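Probable chitinase (Chromobacterium violaceum, PDB 5JH8) probably binds chitin and, as a member of glycosyl hydrolase family 18, probably hydrolyses the beta-1,4 links between its N-acetylglucosamine units. Local coordinates at residues Tyr15-Arg20 / Gly300-Ala305; Asp79-Val84 / Val110-Val115. All coordinates share one frame; numbering follows the deposited sequence.

Interaction 1: residues Tyr15-Arg20 / Gly300-Ala305; sequences YAALTR and GMEDDA
The guanidinium of Arg20 meets the carboxylate of Asp304 edge to edge, with the two planes only 10° apart. Arg20 offers its NE side rather than its terminal end: NE lies 2.8 Å from Asp304 OD1, and NH2 lies 3.0 Å from Asp304 OD2. Each oxygen uses its syn lone pair, and both N-H...O angles are 173°, so this salt bridge is a straight two-pronged grip that fixes the rotation of both groups. The arginine chain reaches across extended from CG to NE and meets the aspartate side chain at about a right angle. Asp304 OD1 also hydrogen-bonds to Tyr21 OH, so this oxygen has two partners.

In the TIM barrel of this family, the first and last strands, 3-8 and 293-297, lie side by side. Here helix 14-20, which follows the first strand, meets the turn that leads from the last strand into helix 304-309. Asp303 sits at the N-cap of that helix, where its OD1 accepts a weak bond from Ala305 N; Trp234 NE1 also bonds to OD1.

On the buried side the methyl of Ala17 points at the turn, with CB 3.5 Å from Gly300 N. The same CB lies 3.7 Å from Glu302 OE1 and 3.9 Å from Glu302 OE2, nearly equidistant from both oxygens. Glu302 gets there by folding back: its CG sits between the backbone N and the carbonyl carbon (chi1 81°), and the chain bends again at chi2. OE1 then accepts the N-H of Gly300 on its syn side, 2.8 Å from Gly300 N and slightly out of the carboxylate plane. OE2 is bonded to Trp307 NE1, so both oxygens of this buried carboxylate have a donor.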
loop_
_atom_site.group_PDB
_atom_site.type_symbol
_atom_site.label_atom_id
_atom_site.label_comp_id
_atom_site.label_asym_id
_atom_site.label_seq_id
_atom_site.Cartn_x
_atom_site.Cartn_y
_atom_site.Cartn_z
ATOM N N TYR A 15 8.255 -1.068 15.098
ATOM C CA TYR A 15 8.523 0.120 15.900
ATOM C C TYR A 15 9.985 0.541 15.784
ATOM O O TYR A 15 10.303 1.740 15.716
ATOM C CB TYR A 15 8.104 -0.123 17.367
ATOM C CG TYR A 15 8.162 1.144 18.187
ATOM C CD1 TYR A 15 7.110 2.033 18.191
ATOM C CD2 TYR A 15 9.295 1.474 18.912
ATOM C CE1 TYR A 15 7.193 3.229 18.880
ATOM C CE2 TYR A 15 9.385 2.665 19.602
ATOM C CZ TYR A 15 8.328 3.540 19.573
ATOM O OH TYR A 15 8.383 4.750 20.223
ATOM N N ALA A 16 10.888 -0.433 15.762
ATOM C CA ALA A 16 12.292 -0.127 15.559
ATOM C C ALA A 16 12.497 0.610 14.240
ATOM O O ALA A 16 13.283 1.559 14.174
ATOM C CB ALA A 16 13.110 -1.411 15.578
ATOM N N ALA A 17 11.802 0.184 13.181
ATOM C CA ALA A 17 11.921 0.839 11.883
ATOM C C ALA A 17 11.238 2.206 11.872
ATOM O O ALA A 17 11.767 3.152 11.276
ATOM C CB ALA A 17 11.338 -0.056 10.797
ATOM N N LEU A 18 10.070 2.323 12.500
ATOM C CA LEU A 18 9.375 3.606 12.607
ATOM C C LEU A 18 10.315 4.657 13.181
ATOM O O LEU A 18 10.426 5.777 12.679
ATOM C CB LEU A 18 8.152 3.447 13.533
ATOM C CG LEU A 18 7.278 4.682 13.683
ATOM C CD1 LEU A 18 6.375 4.877 12.481
ATOM C CD2 LEU A 18 6.446 4.562 14.951
ATOM N N THR A 19 10.997 4.309 14.276
ATOM C CA THR A 19 11.858 5.275 14.919
ATOM C C THR A 19 13.172 5.435 14.168
ATOM O O THR A 19 13.687 6.550 14.068
ATOM C CB THR A 19 12.060 4.932 16.403
ATOM O OG1 THR A 19 12.680 3.641 16.540
ATOM C CG2 THR A 19 10.755 4.949 17.172
ATOM N N ARG A 20 13.715 4.365 13.587
ATOM C CA ARG A 20 14.989 4.488 12.888
ATOM C C ARG A 20 14.854 5.344 11.636
ATOM O O ARG A 20 15.776 6.087 11.289
ATOM C CB ARG A 20 15.538 3.112 12.510
ATOM C CG ARG A 20 16.944 3.162 11.959
ATOM C CD ARG A 20 17.510 1.766 11.720
ATOM N NE ARG A 20 18.861 1.798 11.170
ATOM C CZ ARG A 20 19.965 1.856 11.902
ATOM N NH1 ARG A 20 19.902 1.893 13.223
ATOM N NH2 ARG A 20 21.145 1.854 11.303
ATOM N N GLY A 300 9.592 -2.507 8.965
ATOM C CA GLY A 300 9.983 -3.745 9.586
ATOM C C GLY A 300 10.524 -4.751 8.598
ATOM O O GLY A 300 11.116 -5.748 9.014
HETATM N N MSE A 301 10.334 -4.520 7.305
HETATM C CA MSE A 301 10.806 -5.444 6.291
HETATM C C MSE A 301 12.157 -5.055 5.701
HETATM O O MSE A 301 12.731 -5.810 4.906
HETATM C CB MSE A 301 9.799 -5.488 5.141
HETATM C CG MSE A 301 8.431 -5.918 5.539
HETATM SE SE MSE A 301 7.347 -5.984 3.927
HETATM C CE MSE A 301 5.640 -6.472 4.752
ATOM N N GLU A 302 12.612 -3.852 6.010
ATOM C CA GLU A 302 13.663 -3.179 5.260
ATOM C C GLU A 302 14.956 -3.063 6.060
ATOM O O GLU A 302 15.057 -3.499 7.202
ATOM C CB GLU A 302 13.163 -1.818 4.769
ATOM C CG GLU A 302 13.194 -0.666 5.782
ATOM C CD GLU A 302 12.057 -0.645 6.772
ATOM O OE1 GLU A 302 11.833 -1.644 7.501
ATOM O OE2 GLU A 302 11.377 0.406 6.875
ATOM N N ASP A 303 15.952 -2.468 5.417
ATOM C CA ASP A 303 17.184 -2.061 6.068
ATOM C C ASP A 303 17.552 -0.681 5.533
ATOM O O ASP A 303 16.801 -0.073 4.771
ATOM C CB ASP A 303 18.294 -3.106 5.902
ATOM C CG ASP A 303 18.664 -3.353 4.462
ATOM O OD1 ASP A 303 18.593 -2.404 3.653
ATOM O OD2 ASP A 303 18.984 -4.527 4.139
ATOM N N ASP A 304 18.718 -0.170 5.939
ATOM C CA ASP A 304 19.058 1.215 5.623
ATOM C C ASP A 304 19.150 1.448 4.120
ATOM O O ASP A 304 18.827 2.539 3.649
ATOM C CB ASP A 304 20.381 1.603 6.279
ATOM C CG ASP A 304 20.317 1.687 7.789
ATOM O OD1 ASP A 304 19.243 1.527 8.388
ATOM O OD2 ASP A 304 21.397 1.933 8.361
ATOM N N ALA A 305 19.553 0.434 3.347
ATOM C CA ALA A 305 19.712 0.630 1.911
ATOM C C ALA A 305 18.389 0.867 1.212
ATOM O O ALA A 305 18.353 1.525 0.170
ATOM C CB ALA A 305 20.403 -0.567 1.269
#

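Interaction 2: residues Asp79-Val84 / Val110-Val115; sequences DIAHAV and VDFEAV. With HIS (histidine), chain F.
Phe112, which follows strand 107-111 of the TIM barrel, packs its ring against Ala81 and Val84 of helix 78-85, on the side away from the pocket. The strand runs into Asp111-Phe112-Glu113, the D-x-E end of the family 18 signature. The alternation of the chain sends the phenylalanine to the helix while the two acids face the pocket.

The ring is set by its torsions. CG lies anti to the carbonyl carbon (chi1 -79°), and chi2 of 16° turns the CD2-CE2 side toward the helix. Val84 brings CG1, the branch anti to its own backbone N, to the ring edge, where it lies near the plane and 3.8 Å from Phe112 CE2. Ala81 CB comes in obliquely, 3.9 Å from Phe112 CD2. The same methyl is 4.0 Å from Val115 CG2, so Ala81 sits against both the ring and the end of the turn. From two residues back, Val110 CG1 lies over one face of the Phe112 ring, 3.6 Å above its plane and offset toward the rim. Ile35 of strand 27-35 touches both Val84 and Phe112.

On the pocket side a free histidine is bound. Its ND1 donates to Asp111 OD2 over 2.8 Å, at an N-H...O angle of 160°. Tyr178 OH also bonds to this ligand, and Trp76 touches both acid side chains. Glu113 extends beyond CG into the same site, and its OE2 comes within 3.3 Å of the ligand CB.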
loop_
_atom_site.group_PDB
_atom_site.type_symbol
_atom_site.label_atom_id
_atom_site.label_comp_id
_atom_site.label_asym_id
_atom_site.label_seq_id
_atom_site.Cartn_x
_atom_site.Cartn_y
_atom_site.Cartn_z
ATOM N N ASP A 79 -18.821 -7.834 2.107
ATOM C CA ASP A 79 -20.064 -7.496 2.800
ATOM C C ASP A 79 -19.890 -6.288 3.717
ATOM O O ASP A 79 -20.775 -5.428 3.787
ATOM C CB ASP A 79 -20.575 -8.697 3.595
ATOM C CG ASP A 79 -21.165 -9.790 2.714
ATOM O OD1 ASP A 79 -21.449 -9.525 1.523
ATOM O OD2 ASP A 79 -21.354 -10.916 3.218
ATOM N N ILE A 80 -18.770 -6.207 4.449
ATOM C CA ILE A 80 -18.533 -5.034 5.288
ATOM C C ILE A 80 -18.421 -3.783 4.426
ATOM O O ILE A 80 -18.998 -2.737 4.744
ATOM C CB ILE A 80 -17.303 -5.237 6.191
ATOM C CG1 ILE A 80 -17.630 -6.236 7.295
ATOM C CG2 ILE A 80 -16.861 -3.907 6.810
ATOM C CD1 ILE A 80 -16.448 -6.638 8.150
ATOM N N ALA A 81 -17.674 -3.860 3.323
ATOM C CA ALA A 81 -17.560 -2.685 2.468
ATOM C C ALA A 81 -18.919 -2.269 1.928
ATOM O O ALA A 81 -19.232 -1.080 1.853
ATOM C CB ALA A 81 -16.560 -2.932 1.338
ATOM N N HIS A 82 -19.740 -3.243 1.539
ATOM C CA HIS A 82 -21.081 -2.933 1.056
ATOM C C HIS A 82 -21.915 -2.230 2.130
ATOM O O HIS A 82 -22.550 -1.204 1.869
ATOM C CB HIS A 82 -21.779 -4.212 0.614
ATOM C CG HIS A 82 -23.212 -3.993 0.260
ATOM N ND1 HIS A 82 -23.596 -3.417 -0.928
ATOM C CD2 HIS A 82 -24.349 -4.213 0.957
ATOM C CE1 HIS A 82 -24.912 -3.321 -0.965
ATOM N NE2 HIS A 82 -25.394 -3.792 0.172
ATOM N N ALA A 83 -21.918 -2.778 3.344
ATOM C CA ALA A 83 -22.720 -2.217 4.430
ATOM C C ALA A 83 -22.269 -0.798 4.776
ATOM O O ALA A 83 -23.092 0.113 4.877
ATOM C CB ALA A 83 -22.637 -3.134 5.650
ATOM N N VAL A 84 -20.960 -0.589 4.943
ATOM C CA VAL A 84 -20.429 0.734 5.267
ATOM C C VAL A 84 -20.774 1.733 4.175
ATOM O O VAL A 84 -20.995 2.918 4.449
ATOM C CB VAL A 84 -18.903 0.599 5.474
ATOM C CG1 VAL A 84 -18.191 1.949 5.394
ATOM C CG2 VAL A 84 -18.634 -0.111 6.786
ATOM N N VAL A 110 -8.555 4.958 4.207
ATOM C CA VAL A 110 -9.489 3.864 3.938
ATOM C C VAL A 110 -8.746 2.815 3.121
ATOM O O VAL A 110 -8.266 3.104 2.020
ATOM C CB VAL A 110 -10.732 4.365 3.196
ATOM C CG1 VAL A 110 -11.553 3.154 2.708
ATOM C CG2 VAL A 110 -11.576 5.269 4.096
ATOM N N ASP A 111 -8.634 1.608 3.676
ATOM C CA ASP A 111 -8.005 0.471 3.000
ATOM C C ASP A 111 -9.082 -0.594 2.874
ATOM O O ASP A 111 -9.136 -1.548 3.658
ATOM C CB ASP A 111 -6.795 -0.024 3.767
ATOM C CG ASP A 111 -6.073 -1.127 3.031
ATOM O OD1 ASP A 111 -6.427 -1.399 1.865
ATOM O OD2 ASP A 111 -5.153 -1.740 3.601
ATOM N N PHE A 112 -9.992 -0.389 1.925
ATOM C CA PHE A 112 -11.065 -1.346 1.660
ATOM C C PHE A 112 -10.690 -2.156 0.426
ATOM O O PHE A 112 -10.609 -1.610 -0.680
ATOM C CB PHE A 112 -12.413 -0.665 1.422
ATOM C CG PHE A 112 -13.131 -0.221 2.675
ATOM C CD1 PHE A 112 -12.501 -0.101 3.915
ATOM C CD2 PHE A 112 -14.458 0.113 2.577
ATOM C CE1 PHE A 112 -13.203 0.347 5.017
ATOM C CE2 PHE A 112 -15.154 0.542 3.659
ATOM C CZ PHE A 112 -14.534 0.658 4.884
ATOM N N GLU A 113 -10.430 -3.439 0.635
ATOM C CA GLU A 113 -10.026 -4.329 -0.434
ATOM C C GLU A 113 -11.128 -5.363 -0.629
ATOM O O GLU A 113 -11.980 -5.588 0.242
ATOM C CB GLU A 113 -8.658 -4.940 -0.119
ATOM C CG GLU A 113 -7.634 -3.830 0.124
ATOM C CD GLU A 113 -6.197 -4.280 0.250
ATOM O OE1 GLU A 113 -5.830 -5.358 -0.251
ATOM O OE2 GLU A 113 -5.419 -3.517 0.869
ATOM N N ALA A 114 -11.161 -5.953 -1.823
ATOM C CA ALA A 114 -12.224 -6.874 -2.198
ATOM C C ALA A 114 -13.582 -6.176 -2.248
ATOM O O ALA A 114 -14.628 -6.815 -2.060
ATOM C CB ALA A 114 -12.259 -8.102 -1.284
ATOM N N VAL A 115 -13.587 -4.875 -2.554
ATOM C CA VAL A 115 -14.852 -4.211 -2.821
ATOM C C VAL A 115 -15.502 -4.893 -4.016
ATOM O O VAL A 115 -14.871 -5.061 -5.069
ATOM C CB VAL A 115 -14.643 -2.706 -3.050
ATOM C CG1 VAL A 115 -15.912 -2.041 -3.541
ATOM C CG2 VAL A 115 -14.145 -2.033 -1.777
HETATM N N HIS F . -1.693 -6.271 1.872
HETATM C CA HIS F . -2.018 -5.597 3.125
HETATM C C HIS F . -2.695 -6.573 4.077
HETATM O O HIS F . -3.274 -7.587 3.664
HETATM C CB HIS F . -2.910 -4.379 2.866
HETATM C CG HIS F . -2.203 -3.246 2.184
HETATM N ND1 HIS F . -2.699 -1.960 2.175
HETATM C CD2 HIS F . -1.052 -3.209 1.472
HETATM C CE1 HIS F . -1.872 -1.175 1.509
HETATM N NE2 HIS F . -0.875 -1.912 1.052
HETATM O OXT HIS F . -2.665 -6.365 5.290
#

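Overall arrangement
Both contacts belong to one TIM barrel but lie on opposite sides of the chain's centre, their own centres 30 Å apart and their nearest atoms about 12 Å apart. Interaction 1 spans nearly the whole chain, joining its first helix to the region after the last barrel strand; interaction 2 is nested inside that loop and joins elements only 26 residues apart. Every touching residue of interaction 2 is buried and its contacts are apolar packing, next to the histidine site. Interaction 1 is mixed: three touching residues are buried, but its polar link across the segments is a salt bridge between exposed residues, well away from the bound ligands. The two share no helix or strand.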